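Local structure of diacylglycerol kinase (Bacillus anthracis, 3S40) at residues K10-V15 / H43-K48; V64-V69 / T91-P96; D52-C57 / V76-N81; V32-A37 / A116-T121. The protein probably catalyses the ATP-dependent phosphorylation of diacylglycerol to phosphatidic acid. All coordinates share one frame; numbering follows the deposited sequence.

Contact 1. Residues K10-V15 / H43-K48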
loop_
_atom_site.group_PDB
_atom_site.type_symbol
_atom_site.label_atom_id
_atom_site.label_comp_id
_atom_site.label_asym_id
_atom_site.label_seq_id
_atom_site.Cartn_x
_atom_site.Cartn_y
_atom_site.Cartn_z
ATOM N N LYS A 10 -21.581 1.542 12.641
ATOM C CA LYS A 10 -21.285 0.119 12.629
ATOM C C LYS A 10 -19.871 -0.140 12.145
ATOM O O LYS A 10 -19.396 0.441 11.144
ATOM C CB LYS A 10 -22.301 -0.643 11.777
ATOM C CG LYS A 10 -23.714 -0.528 12.319
ATOM C CD LYS A 10 -24.733 -0.727 11.235
ATOM C CE LYS A 10 -25.138 -2.170 11.112
ATOM N NZ LYS A 10 -26.622 -2.272 10.964
ATOM N N VAL A 11 -19.206 -1.015 12.876
ATOM C CA VAL A 11 -17.806 -1.355 12.642
ATOM C C VAL A 11 -17.661 -2.865 12.452
ATOM O O VAL A 11 -18.272 -3.669 13.178
ATOM C CB VAL A 11 -16.911 -0.882 13.824
ATOM C CG1 VAL A 11 -15.444 -1.247 13.591
ATOM C CG2 VAL A 11 -17.088 0.628 14.081
ATOM N N LEU A 12 -16.864 -3.235 11.458
ATOM C CA LEU A 12 -16.378 -4.599 11.284
ATOM C C LEU A 12 -14.879 -4.689 11.554
ATOM O O LEU A 12 -14.098 -3.915 10.995
ATOM C CB LEU A 12 -16.624 -5.055 9.851
ATOM C CG LEU A 12 -15.922 -6.359 9.443
ATOM C CD1 LEU A 12 -16.415 -7.558 10.269
ATOM C CD2 LEU A 12 -16.094 -6.593 7.953
ATOM N N LEU A 13 -14.480 -5.645 12.392
ATOM C CA LEU A 13 -13.076 -5.996 12.583
ATOM C C LEU A 13 -12.796 -7.367 11.973
ATOM O O LEU A 13 -13.390 -8.380 12.376
ATOM C CB LEU A 13 -12.708 -6.004 14.088
ATOM C CG LEU A 13 -11.333 -6.584 14.466
ATOM C CD1 LEU A 13 -10.211 -5.682 13.931
ATOM C CD2 LEU A 13 -11.136 -6.784 15.977
ATOM N N ILE A 14 -11.907 -7.401 10.990
ATOM C CA ILE A 14 -11.482 -8.668 10.384
ATOM C C ILE A 14 -10.184 -9.086 11.030
ATOM O O ILE A 14 -9.226 -8.315 11.064
ATOM C CB ILE A 14 -11.279 -8.551 8.856
ATOM C CG1 ILE A 14 -12.605 -8.178 8.190
ATOM C CG2 ILE A 14 -10.707 -9.877 8.265
ATOM C CD1 ILE A 14 -12.481 -7.654 6.753
ATOM N N VAL A 15 -10.158 -10.306 11.553
ATOM C CA VAL A 15 -8.984 -10.823 12.248
ATOM C C VAL A 15 -8.380 -12.012 11.525
ATOM O O VAL A 15 -9.055 -13.019 11.314
ATOM C CB VAL A 15 -9.344 -11.297 13.667
ATOM C CG1 VAL A 15 -8.172 -12.066 14.284
ATOM C CG2 VAL A 15 -9.752 -10.102 14.536
ATOM N N HIS A 43 -18.573 -5.810 14.986
ATOM C CA HIS A 43 -18.711 -7.166 14.518
ATOM C C HIS A 43 -17.314 -7.696 14.229
ATOM O O HIS A 43 -16.511 -7.054 13.528
ATOM C CB HIS A 43 -19.606 -7.195 13.265
ATOM C CG HIS A 43 -20.089 -8.565 12.902
ATOM N ND1 HIS A 43 -21.113 -8.781 12.011
ATOM C CD2 HIS A 43 -19.701 -9.789 13.334
ATOM C CE1 HIS A 43 -21.331 -10.079 11.900
ATOM N NE2 HIS A 43 -20.484 -10.713 12.691
ATOM N N ILE A 44 -17.002 -8.847 14.799
ATOM C CA ILE A 44 -15.664 -9.407 14.684
ATOM C C ILE A 44 -15.698 -10.736 13.968
ATOM O O ILE A 44 -16.413 -11.644 14.390
ATOM C CB ILE A 44 -15.039 -9.614 16.050
ATOM C CG1 ILE A 44 -15.057 -8.322 16.850
ATOM C CG2 ILE A 44 -13.615 -10.142 15.920
ATOM C CD1 ILE A 44 -14.428 -8.475 18.244
ATOM N N LEU A 45 -14.915 -10.854 12.897
ATOM C CA LEU A 45 -14.872 -12.083 12.107
ATOM C C LEU A 45 -13.450 -12.558 11.935
ATOM O O LEU A 45 -12.574 -11.782 11.549
ATOM C CB LEU A 45 -15.476 -11.857 10.714
ATOM C CG LEU A 45 -16.938 -11.423 10.592
ATOM C CD1 LEU A 45 -17.263 -11.164 9.110
ATOM C CD2 LEU A 45 -17.902 -12.475 11.190
ATOM N N HIS A 46 -13.209 -13.837 12.196
ATOM C CA HIS A 46 -11.896 -14.396 11.916
ATOM C C HIS A 46 -11.861 -14.871 10.476
ATOM O O HIS A 46 -12.862 -15.365 9.982
ATOM C CB HIS A 46 -11.602 -15.565 12.841
ATOM C CG HIS A 46 -11.651 -15.217 14.295
ATOM N ND1 HIS A 46 -11.242 -16.090 15.282
ATOM C CD2 HIS A 46 -12.059 -14.092 14.930
ATOM C CE1 HIS A 46 -11.401 -15.518 16.461
ATOM N NE2 HIS A 46 -11.890 -14.304 16.276
ATOM N N THR A 47 -10.731 -14.698 9.788
ATOM C CA THR A 47 -10.545 -15.343 8.483
ATOM C C THR A 47 -10.215 -16.817 8.713
ATOM O O THR A 47 -9.731 -17.174 9.774
ATOM C CB THR A 47 -9.378 -14.726 7.684
ATOM O OG1 THR A 47 -8.204 -14.691 8.510
ATOM C CG2 THR A 47 -9.722 -13.295 7.230
ATOM N N LYS A 48 -10.467 -17.659 7.721
ATOM C CA LYS A 48 -10.088 -19.074 7.796
ATOM C C LYS A 48 -9.157 -19.448 6.653
ATOM O O LYS A 48 -8.145 -20.116 6.853
ATOM C CB LYS A 48 -11.314 -19.989 7.790
ATOM C CG LYS A 48 -12.017 -20.089 9.136
ATOM C CD LYS A 48 -13.329 -19.307 9.153
ATOM C CE LYS A 48 -14.049 -19.433 10.492
ATOM N NZ LYS A 48 -15.317 -18.647 10.519
#
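Val15 and Thr47 close the tight end of this strand pairing. Val15 N donates to Leu45 O, and Val15 O takes the backbone N-H of Thr47 at 2.8 Å. A weak second bond reaches the same oxygen from Thr47 OG1 at 3.4 Å, the hydroxyl being set between the backbone N and the carbonyl carbon (chi1 51°). Ile14 CG2 meets Thr47 CG2 at 3.7 Å, the two side chains crossing nearly at right angles, while Val15 CG2 rests 4.1 Å from Ile44 CG2. Strands 11-15 and 42-46 run parallel, their paired segments 20° apart, as the two strands of a right-handed beta-alpha-beta unit at the border of the four-stranded parallel sheet. Its connecting helix 24-38 packs on the face of Leu13 and Ile44, and helix 52-60 on that of Leu12 and Leu45. Leu12 to Val15 are buried, whereas His43 to His46, on the outermost strand, keep partial exposure. On this more exposed side Leu12 CD1 touches Leu45 CD1 at 3.9 Å and comes to 3.3 Å from His43 O, but the imidazole of His43 leads away from strand 11-15 and meets the Phe60 ring with the planes about perpendicular.

Contact 2. Residues V64-V69 / T91-P96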
loop_
_atom_site.group_PDB
_atom_site.type_symbol
_atom_site.label_atom_id
_atom_site.label_comp_id
_atom_site.label_asym_id
_atom_site.label_seq_id
_atom_site.Cartn_x
_atom_site.Cartn_y
_atom_site.Cartn_z
ATOM N N VAL A 64 -21.512 -1.554 6.839
ATOM C CA VAL A 64 -20.781 -0.916 7.933
ATOM C C VAL A 64 -20.144 0.388 7.498
ATOM O O VAL A 64 -20.026 0.661 6.314
ATOM C CB VAL A 64 -19.661 -1.825 8.533
ATOM C CG1 VAL A 64 -20.268 -3.012 9.319
ATOM C CG2 VAL A 64 -18.698 -2.319 7.448
ATOM N N ASP A 65 -19.699 1.168 8.472
ATOM C CA ASP A 65 -19.097 2.473 8.219
ATOM C C ASP A 65 -17.586 2.413 8.293
ATOM O O ASP A 65 -16.910 3.256 7.726
ATOM C CB ASP A 65 -19.624 3.501 9.225
ATOM C CG ASP A 65 -21.147 3.521 9.267
ATOM O OD1 ASP A 65 -21.756 3.973 8.271
ATOM O OD2 ASP A 65 -21.730 3.059 10.272
ATOM N N LEU A 66 -17.070 1.404 8.982
ATOM C CA LEU A 66 -15.639 1.265 9.186
ATOM C C LEU A 66 -15.289 -0.207 9.118
ATOM O O LEU A 66 -15.947 -1.040 9.769
ATOM C CB LEU A 66 -15.261 1.825 10.565
ATOM C CG LEU A 66 -13.795 1.683 10.994
ATOM C CD1 LEU A 66 -12.836 2.394 9.990
ATOM C CD2 LEU A 66 -13.583 2.215 12.419
ATOM N N ILE A 67 -14.286 -0.534 8.318
ATOM C CA ILE A 67 -13.713 -1.880 8.298
ATOM C C ILE A 67 -12.284 -1.833 8.837
ATOM O O ILE A 67 -11.442 -1.094 8.333
ATOM C CB ILE A 67 -13.719 -2.512 6.884
ATOM C CG1 ILE A 67 -15.167 -2.748 6.413
ATOM C CG2 ILE A 67 -12.941 -3.830 6.875
ATOM C CD1 ILE A 67 -15.296 -3.582 5.153
ATOM N N ILE A 68 -12.025 -2.595 9.894
ATOM C CA ILE A 68 -10.694 -2.661 10.483
ATOM C C ILE A 68 -10.080 -3.986 10.108
ATOM O O ILE A 68 -10.739 -5.021 10.196
ATOM C CB ILE A 68 -10.758 -2.563 12.013
ATOM C CG1 ILE A 68 -11.571 -1.329 12.413
ATOM C CG2 ILE A 68 -9.342 -2.572 12.624
ATOM C CD1 ILE A 68 -11.802 -1.215 13.910
ATOM N N VAL A 69 -8.833 -3.977 9.658
ATOM C CA VAL A 69 -8.164 -5.252 9.363
ATOM C C VAL A 69 -6.965 -5.475 10.280
ATOM O O VAL A 69 -6.065 -4.649 10.336
ATOM C CB VAL A 69 -7.764 -5.337 7.873
ATOM C CG1 VAL A 69 -6.987 -4.103 7.460
ATOM C CG2 VAL A 69 -6.990 -6.620 7.595
ATOM N N THR A 91 -14.793 3.586 5.246
ATOM C CA THR A 91 -13.492 3.863 5.816
ATOM C C THR A 91 -12.775 2.586 6.226
ATOM O O THR A 91 -13.382 1.639 6.773
ATOM C CB THR A 91 -13.631 4.786 7.016
ATOM O OG1 THR A 91 -14.254 5.999 6.583
ATOM C CG2 THR A 91 -12.240 5.127 7.650
ATOM N N LEU A 92 -11.477 2.560 5.948
ATOM C CA LEU A 92 -10.644 1.398 6.259
ATOM C C LEU A 92 -9.579 1.765 7.306
ATOM O O LEU A 92 -9.093 2.904 7.343
ATOM C CB LEU A 92 -10.004 0.866 4.966
ATOM C CG LEU A 92 -9.203 -0.436 4.958
ATOM C CD1 LEU A 92 -10.080 -1.635 5.325
ATOM C CD2 LEU A 92 -8.558 -0.645 3.587
ATOM N N ALA A 93 -9.235 0.807 8.162
ATOM C CA ALA A 93 -8.190 0.983 9.169
ATOM C C ALA A 93 -7.366 -0.292 9.250
ATOM O O ALA A 93 -7.857 -1.374 8.932
ATOM C CB ALA A 93 -8.780 1.336 10.519
ATOM N N ILE A 94 -6.105 -0.157 9.647
ATOM C CA ILE A 94 -5.186 -1.293 9.690
ATOM C C ILE A 94 -4.602 -1.410 11.074
ATOM O O ILE A 94 -4.157 -0.426 11.639
ATOM C CB ILE A 94 -3.994 -1.089 8.704
ATOM C CG1 ILE A 94 -4.504 -0.932 7.267
ATOM C CG2 ILE A 94 -2.988 -2.241 8.815
ATOM C CD1 ILE A 94 -3.408 -0.516 6.298
ATOM N N ILE A 95 -4.622 -2.612 11.630
ATOM C CA ILE A 95 -3.809 -2.899 12.788
ATOM C C ILE A 95 -2.761 -3.836 12.272
ATOM O O ILE A 95 -3.077 -4.903 11.769
ATOM C CB ILE A 95 -4.590 -3.550 13.916
ATOM C CG1 ILE A 95 -5.736 -2.637 14.341
ATOM C CG2 ILE A 95 -3.650 -3.816 15.101
ATOM C CD1 ILE A 95 -6.750 -3.324 15.245
ATOM N N PRO A 96 -1.495 -3.423 12.375
ATOM C CA PRO A 96 -0.367 -4.112 11.738
ATOM C C PRO A 96 -0.132 -5.485 12.369
ATOM O O PRO A 96 0.140 -5.557 13.545
ATOM C CB PRO A 96 0.814 -3.169 11.995
ATOM C CG PRO A 96 0.434 -2.423 13.232
ATOM C CD PRO A 96 -1.076 -2.286 13.200
HETATM O O HOH W 1 -17.628 5.483 6.514
#
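This is a parallel strand pairing in the buried part of the alpha/beta domain, joining strands 66-71 and 91-96 of the four-stranded sheet through a beta-alpha-beta crossover whose helix is 73-83. The Gly-Gly-Asp-Gly sequence characteristic of diacylglycerol kinases, probably part of the nucleotide site as in relatives, lies at the turn into that helix. Backbone bonds alternate from one strand to the other: Ile67 N to Thr91 O (2.8 Å), Ala93 N to Ile67 O, Val69 N to Ala93 O and Ile95 N to Val69 O (2.8 Å). On the face covered by helix 113-120, Ile68 CG2 meets Ile95 CD1 at 3.8 Å, and Leu66 CD1 lies 3.6 Å from Thr91 CG2; the small Ala93 sits between these pairs. The opposite face packs on helix 73-83. There Ile67 CG2 touches Leu92 CD1 at 3.9 Å, and Val69 CG1, placed between its own N and carbonyl carbon (chi1 51°), comes within 3.2 Å of Ala93 O and packs on Ile94 CG1. The pairing weakens at its first residues. Thr91 N reaches Asp65 O only weakly, and Thr91 OG1 has its main partner in Thr294 OG1, on strand 284-296. A water donates to Asp65 O at 2.6 Å and bridges weakly to Thr91 OG1.

Contact 3. Residues D52-C57 / V76-N81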
loop_
_atom_site.group_PDB
_atom_site.type_symbol
_atom_site.label_atom_id
_atom_site.label_comp_id
_atom_site.label_asym_id
_atom_site.label_seq_id
_atom_site.Cartn_x
_atom_site.Cartn_y
_atom_site.Cartn_z
ATOM N N ASP A 52 -10.855 -14.975 2.330
ATOM C CA ASP A 52 -11.906 -14.613 3.299
ATOM C C ASP A 52 -12.000 -13.109 3.576
ATOM O O ASP A 52 -13.085 -12.546 3.643
ATOM C CB ASP A 52 -11.717 -15.348 4.620
ATOM C CG ASP A 52 -12.138 -16.810 4.549
ATOM O OD1 ASP A 52 -12.684 -17.227 3.505
ATOM O OD2 ASP A 52 -11.931 -17.534 5.545
ATOM N N ALA A 53 -10.859 -12.469 3.771
ATOM C CA ALA A 53 -10.869 -11.045 4.059
ATOM C C ALA A 53 -11.535 -10.304 2.894
ATOM O O ALA A 53 -12.390 -9.454 3.095
ATOM C CB ALA A 53 -9.439 -10.537 4.326
ATOM N N THR A 54 -11.161 -10.664 1.676
ATOM C CA THR A 54 -11.784 -10.086 0.485
ATOM C C THR A 54 -13.299 -10.311 0.495
ATOM O O THR A 54 -14.061 -9.382 0.242
ATOM C CB THR A 54 -11.179 -10.672 -0.818
ATOM O OG1 THR A 54 -9.760 -10.447 -0.836
ATOM C CG2 THR A 54 -11.821 -10.053 -2.049
ATOM N N LYS A 55 -13.732 -11.539 0.773
ATOM C CA LYS A 55 -15.164 -11.825 0.783
ATOM C C LYS A 55 -15.889 -11.085 1.901
ATOM O O LYS A 55 -17.019 -10.670 1.713
ATOM C CB LYS A 55 -15.447 -13.325 0.896
ATOM C CG LYS A 55 -15.025 -14.106 -0.316
ATOM C CD LYS A 55 -15.029 -15.591 -0.046
ATOM C CE LYS A 55 -14.295 -16.345 -1.157
ATOM N NZ LYS A 55 -14.358 -17.826 -0.959
ATOM N N TYR A 56 -15.253 -10.930 3.063
ATOM C CA TYR A 56 -15.926 -10.245 4.167
ATOM C C TYR A 56 -16.078 -8.775 3.810
ATOM O O TYR A 56 -17.134 -8.177 4.049
ATOM C CB TYR A 56 -15.154 -10.354 5.482
ATOM C CG TYR A 56 -14.967 -11.742 6.045
ATOM C CD1 TYR A 56 -15.783 -12.798 5.669
ATOM C CD2 TYR A 56 -13.951 -11.991 6.973
ATOM C CE1 TYR A 56 -15.597 -14.083 6.215
ATOM C CE2 TYR A 56 -13.757 -13.250 7.514
ATOM C CZ TYR A 56 -14.580 -14.291 7.137
ATOM O OH TYR A 56 -14.359 -15.535 7.680
ATOM N N CYS A 57 -15.028 -8.198 3.219
ATOM C CA CYS A 57 -15.087 -6.794 2.823
ATOM C C CYS A 57 -16.245 -6.569 1.886
ATOM O O CYS A 57 -17.030 -5.646 2.073
ATOM C CB CYS A 57 -13.783 -6.327 2.160
ATOM S SG CYS A 57 -12.443 -6.037 3.349
ATOM N N VAL A 76 -4.126 -7.094 4.265
ATOM C CA VAL A 76 -4.451 -5.714 3.905
ATOM C C VAL A 76 -4.763 -5.627 2.411
ATOM O O VAL A 76 -5.742 -5.008 1.994
ATOM C CB VAL A 76 -3.261 -4.752 4.220
ATOM C CG1 VAL A 76 -3.404 -3.443 3.485
ATOM C CG2 VAL A 76 -3.127 -4.505 5.724
ATOM N N PHE A 77 -3.897 -6.231 1.609
ATOM C CA PHE A 77 -4.072 -6.268 0.171
ATOM C C PHE A 77 -5.373 -6.969 -0.239
ATOM O O PHE A 77 -5.996 -6.602 -1.236
ATOM C CB PHE A 77 -2.867 -6.959 -0.471
ATOM C CG PHE A 77 -2.904 -6.991 -1.975
ATOM C CD1 PHE A 77 -2.952 -5.813 -2.712
ATOM C CD2 PHE A 77 -2.851 -8.200 -2.657
ATOM C CE1 PHE A 77 -2.965 -5.840 -4.107
ATOM C CE2 PHE A 77 -2.863 -8.237 -4.051
ATOM C CZ PHE A 77 -2.921 -7.054 -4.777
ATOM N N GLU A 78 -5.776 -7.994 0.514
ATOM C CA GLU A 78 -7.061 -8.623 0.239
ATOM C C GLU A 78 -8.169 -7.610 0.401
ATOM O O GLU A 78 -9.124 -7.600 -0.371
ATOM C CB GLU A 78 -7.321 -9.810 1.172
ATOM C CG GLU A 78 -6.663 -11.098 0.726
ATOM C CD GLU A 78 -7.295 -12.313 1.399
ATOM O OE1 GLU A 78 -8.508 -12.261 1.709
ATOM O OE2 GLU A 78 -6.578 -13.308 1.618
ATOM N N CYS A 79 -8.048 -6.770 1.426
ATOM C CA CYS A 79 -9.044 -5.741 1.672
ATOM C C CYS A 79 -9.067 -4.692 0.560
ATOM O O CYS A 79 -10.137 -4.326 0.076
ATOM C CB CYS A 79 -8.818 -5.083 3.043
ATOM S SG CYS A 79 -9.118 -6.232 4.430
ATOM N N THR A 80 -7.887 -4.218 0.162
ATOM C CA THR A 80 -7.769 -3.212 -0.910
ATOM C C THR A 80 -8.482 -3.687 -2.145
ATOM O O THR A 80 -9.312 -2.996 -2.710
ATOM C CB THR A 80 -6.319 -3.045 -1.368
ATOM O OG1 THR A 80 -5.494 -2.722 -0.253
ATOM C CG2 THR A 80 -6.214 -1.947 -2.442
ATOM N N ASN A 81 -8.116 -4.889 -2.565
ATOM C CA ASN A 81 -8.744 -5.525 -3.709
ATOM C C ASN A 81 -10.208 -5.822 -3.525
ATOM O O ASN A 81 -10.971 -5.790 -4.478
ATOM C CB ASN A 81 -7.994 -6.793 -4.071
ATOM C CG ASN A 81 -6.867 -6.515 -5.011
ATOM O OD1 ASN A 81 -6.965 -6.796 -6.206
ATOM N ND2 ASN A 81 -5.801 -5.901 -4.495
HETATM O O HOH W 2 -8.023 -14.165 4.358
#
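Glu78 lays its side chain across the first turn of helix 52-60, its CB 3.2 Å from Thr54 OG1 and its carboxylate beside Ala53. The two helices, 52-60 and 73-83, are neighbours in one helical layer of the alpha/beta domain, packed on the sheet face that carries Ile14, Ile67 and Val69. Their short segments cross at -37° with axes 7.7 Å apart, and the backbones come closest where Thr54 CA stands 5.0 Å from Glu78 CA. Beyond CG, which is anti to the carbonyl carbon (chi1 -83°), the glutamate runs extended to the amino-terminal end of helix 52-60. There OE1 accepts the backbone N-H of Thr54 at 3.1 Å on its anti lone pair and lies 3.3 Å from Ala53 CB. OE2 takes the N-H of Gly51, so both oxygens are gripped by backbone at the start of the helix and the rotation of the carboxylate is fixed. Thr54 answers by donating its hydroxyl to the carbonyl of the same residue, OG1 to Glu78 O 3.0 Å; the donor stands above the carbonyl plane, with a C=O...OG1 angle of only 105°. Asp52 turns its carboxylate the other way, OD2 accepting the N-H groups of Lys48 and Glu49 in the preceding loop. Deeper, toward the sheet, the polar contacts give way to sulfur: Cys57 SG touches Cys79 CB at 3.8 Å and lies 3.5 Å from Cys79 SG, too far for a disulfide.

Contact 4. Residues V32-A37 / A116-T121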
loop_
_atom_site.group_PDB
_atom_site.type_symbol
_atom_site.label_atom_id
_atom_site.label_comp_id
_atom_site.label_asym_id
_atom_site.label_seq_id
_atom_site.Cartn_x
_atom_site.Cartn_y
_atom_site.Cartn_z
ATOM N N VAL A 32 -8.976 -5.666 21.010
ATOM C CA VAL A 32 -10.434 -5.650 20.993
ATOM C C VAL A 32 -11.095 -4.690 21.996
ATOM O O VAL A 32 -12.034 -3.969 21.645
ATOM C CB VAL A 32 -11.035 -7.074 21.119
ATOM C CG1 VAL A 32 -12.549 -6.976 21.176
ATOM C CG2 VAL A 32 -10.602 -7.942 19.931
ATOM N N PRO A 33 -10.607 -4.674 23.243
ATOM C CA PRO A 33 -11.252 -3.855 24.279
ATOM C C PRO A 33 -11.416 -2.360 23.975
ATOM O O PRO A 33 -12.532 -1.855 24.133
ATOM C CB PRO A 33 -10.367 -4.097 25.510
ATOM C CG PRO A 33 -9.892 -5.502 25.312
ATOM C CD PRO A 33 -9.618 -5.600 23.822
ATOM N N PRO A 34 -10.341 -1.657 23.572
ATOM C CA PRO A 34 -10.569 -0.250 23.217
ATOM C C PRO A 34 -11.592 -0.102 22.082
ATOM O O PRO A 34 -12.384 0.834 22.088
ATOM C CB PRO A 34 -9.181 0.245 22.760
ATOM C CG PRO A 34 -8.350 -0.978 22.583
ATOM C CD PRO A 34 -8.926 -2.048 23.448
ATOM N N LEU A 35 -11.587 -1.026 21.131
ATOM C CA LEU A 35 -12.541 -0.953 20.038
ATOM C C LEU A 35 -13.951 -1.205 20.562
ATOM O O LEU A 35 -14.896 -0.499 20.216
ATOM C CB LEU A 35 -12.178 -1.967 18.954
ATOM C CG LEU A 35 -10.786 -1.752 18.365
ATOM C CD1 LEU A 35 -10.477 -2.835 17.337
ATOM C CD2 LEU A 35 -10.690 -0.366 17.732
ATOM N N ALA A 36 -14.098 -2.217 21.406
ATOM C CA ALA A 36 -15.421 -2.539 21.890
ATOM C C ALA A 36 -15.949 -1.414 22.782
ATOM O O ALA A 36 -17.146 -1.145 22.808
ATOM C CB ALA A 36 -15.416 -3.914 22.618
ATOM N N ALA A 37 -15.053 -0.737 23.491
ATOM C CA ALA A 37 -15.465 0.373 24.343
ATOM C C ALA A 37 -15.900 1.567 23.522
ATOM O O ALA A 37 -16.827 2.275 23.899
ATOM C CB ALA A 37 -14.341 0.782 25.297
ATOM N N ALA A 116 -2.066 0.952 18.087
ATOM C CA ALA A 116 -2.770 1.006 16.815
ATOM C C ALA A 116 -4.296 0.932 16.994
ATOM O O ALA A 116 -5.030 1.619 16.289
ATOM C CB ALA A 116 -2.282 -0.123 15.896
ATOM N N ALA A 117 -4.771 0.072 17.905
ATOM C CA ALA A 117 -6.206 -0.061 18.136
ATOM C C ALA A 117 -6.761 1.219 18.763
ATOM O O ALA A 117 -7.817 1.678 18.394
ATOM C CB ALA A 117 -6.519 -1.309 19.052
ATOM N N LYS A 118 -6.022 1.788 19.712
ATOM C CA LYS A 118 -6.421 3.036 20.349
ATOM C C LYS A 118 -6.469 4.221 19.377
ATOM O O LYS A 118 -7.391 5.031 19.433
ATOM C CB LYS A 118 -5.494 3.344 21.527
ATOM C CG LYS A 118 -5.563 2.248 22.583
ATOM C CD LYS A 118 -4.566 2.465 23.697
ATOM C CE LYS A 118 -4.532 1.263 24.617
ATOM N NZ LYS A 118 -3.505 1.444 25.679
ATOM N N LEU A 119 -5.479 4.296 18.493
ATOM C CA LEU A 119 -5.493 5.248 17.381
ATOM C C LEU A 119 -6.823 5.217 16.600
ATOM O O LEU A 119 -7.416 6.257 16.322
ATOM C CB LEU A 119 -4.317 4.984 16.428
ATOM C CG LEU A 119 -4.301 5.925 15.205
ATOM C CD1 LEU A 119 -3.922 7.333 15.615
ATOM C CD2 LEU A 119 -3.369 5.398 14.136
ATOM N N ILE A 120 -7.303 4.028 16.259
ATOM C CA ILE A 120 -8.544 3.931 15.481
ATOM C C ILE A 120 -9.662 4.618 16.244
ATOM O O ILE A 120 -10.550 5.237 15.672
ATOM C CB ILE A 120 -8.917 2.463 15.239
ATOM C CG1 ILE A 120 -7.862 1.815 14.346
ATOM C CG2 ILE A 120 -10.331 2.355 14.671
ATOM C CD1 ILE A 120 -8.017 0.318 14.165
ATOM N N THR A 121 -9.569 4.509 17.557
ATOM C CA THR A 121 -10.515 5.070 18.501
ATOM C C THR A 121 -10.575 6.599 18.409
ATOM O O THR A 121 -11.551 7.217 18.813
ATOM C CB THR A 121 -10.063 4.630 19.916
ATOM O OG1 THR A 121 -10.884 3.551 20.369
ATOM C CG2 THR A 121 -10.041 5.761 20.897
#
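Leu35 carries the inner side of the packing between helices 24-38 and 113-120, whose segments here run almost parallel, 11° apart with axes 8.5 Å from each other, in the helical layer on one side of the parallel alpha/beta sheet. Its CB leaves along the flank of helix 24-38 rather than straight at the partner. CG, anti to the carbonyl carbon (chi1 -59°), brings the branch point to 4.3 Å from Ala117 CB. From there the methyls part: CD2 reaches helix 113-120 where Ala117 and Ile120 lie about one turn apart, meeting Ala117 O at 3.6 Å and Ile120 CG2 at 4.1 Å, whereas CD1 turns to Leu13 CD2 of strand 11-15. Ile120 in turn packs on Leu66, Ile68, Ala93 and Ile95, so the leucine and isoleucine together link the helix pair to the strands beneath. No hydrogen bond joins the two segments. The outer side rests on Pro34, whose nitrogen, like that of Pro33, makes no bond to the turn before, and helix 24-38 is kinked there. Pro34 CB is directed at the partner helix: the ring's CG stands 4.0 Å from Ala117 CB, and CB touches the aliphatic stem of the exposed Lys118 at CG, 4.1 Å away.

Contacts 1 and 2 belong to one parallel sheet, their centres about 9 Å apart; Ile68 probably bonds strand 11-15 twice, through Ile68 N to Leu12 O (2.7 Å) and Ile14 N to Ile68 O (2.8 Å). Contacts 3 and 4 are helix pairs on opposite faces of this sheet, with centres about 21 Å apart and no touch. Contact 3 meets the strands through Cys79 SG and Val69 CB (3.8 Å), and Tyr56 OH probably bonds His46 O. Contact 4 does so through Ile120 CD1 and Ile68 CG2 (3.5 Å). The glycine-rich turn between strand 66-71 and helix 73-83, probably nucleotide-binding, connects contact 2 to contact 3.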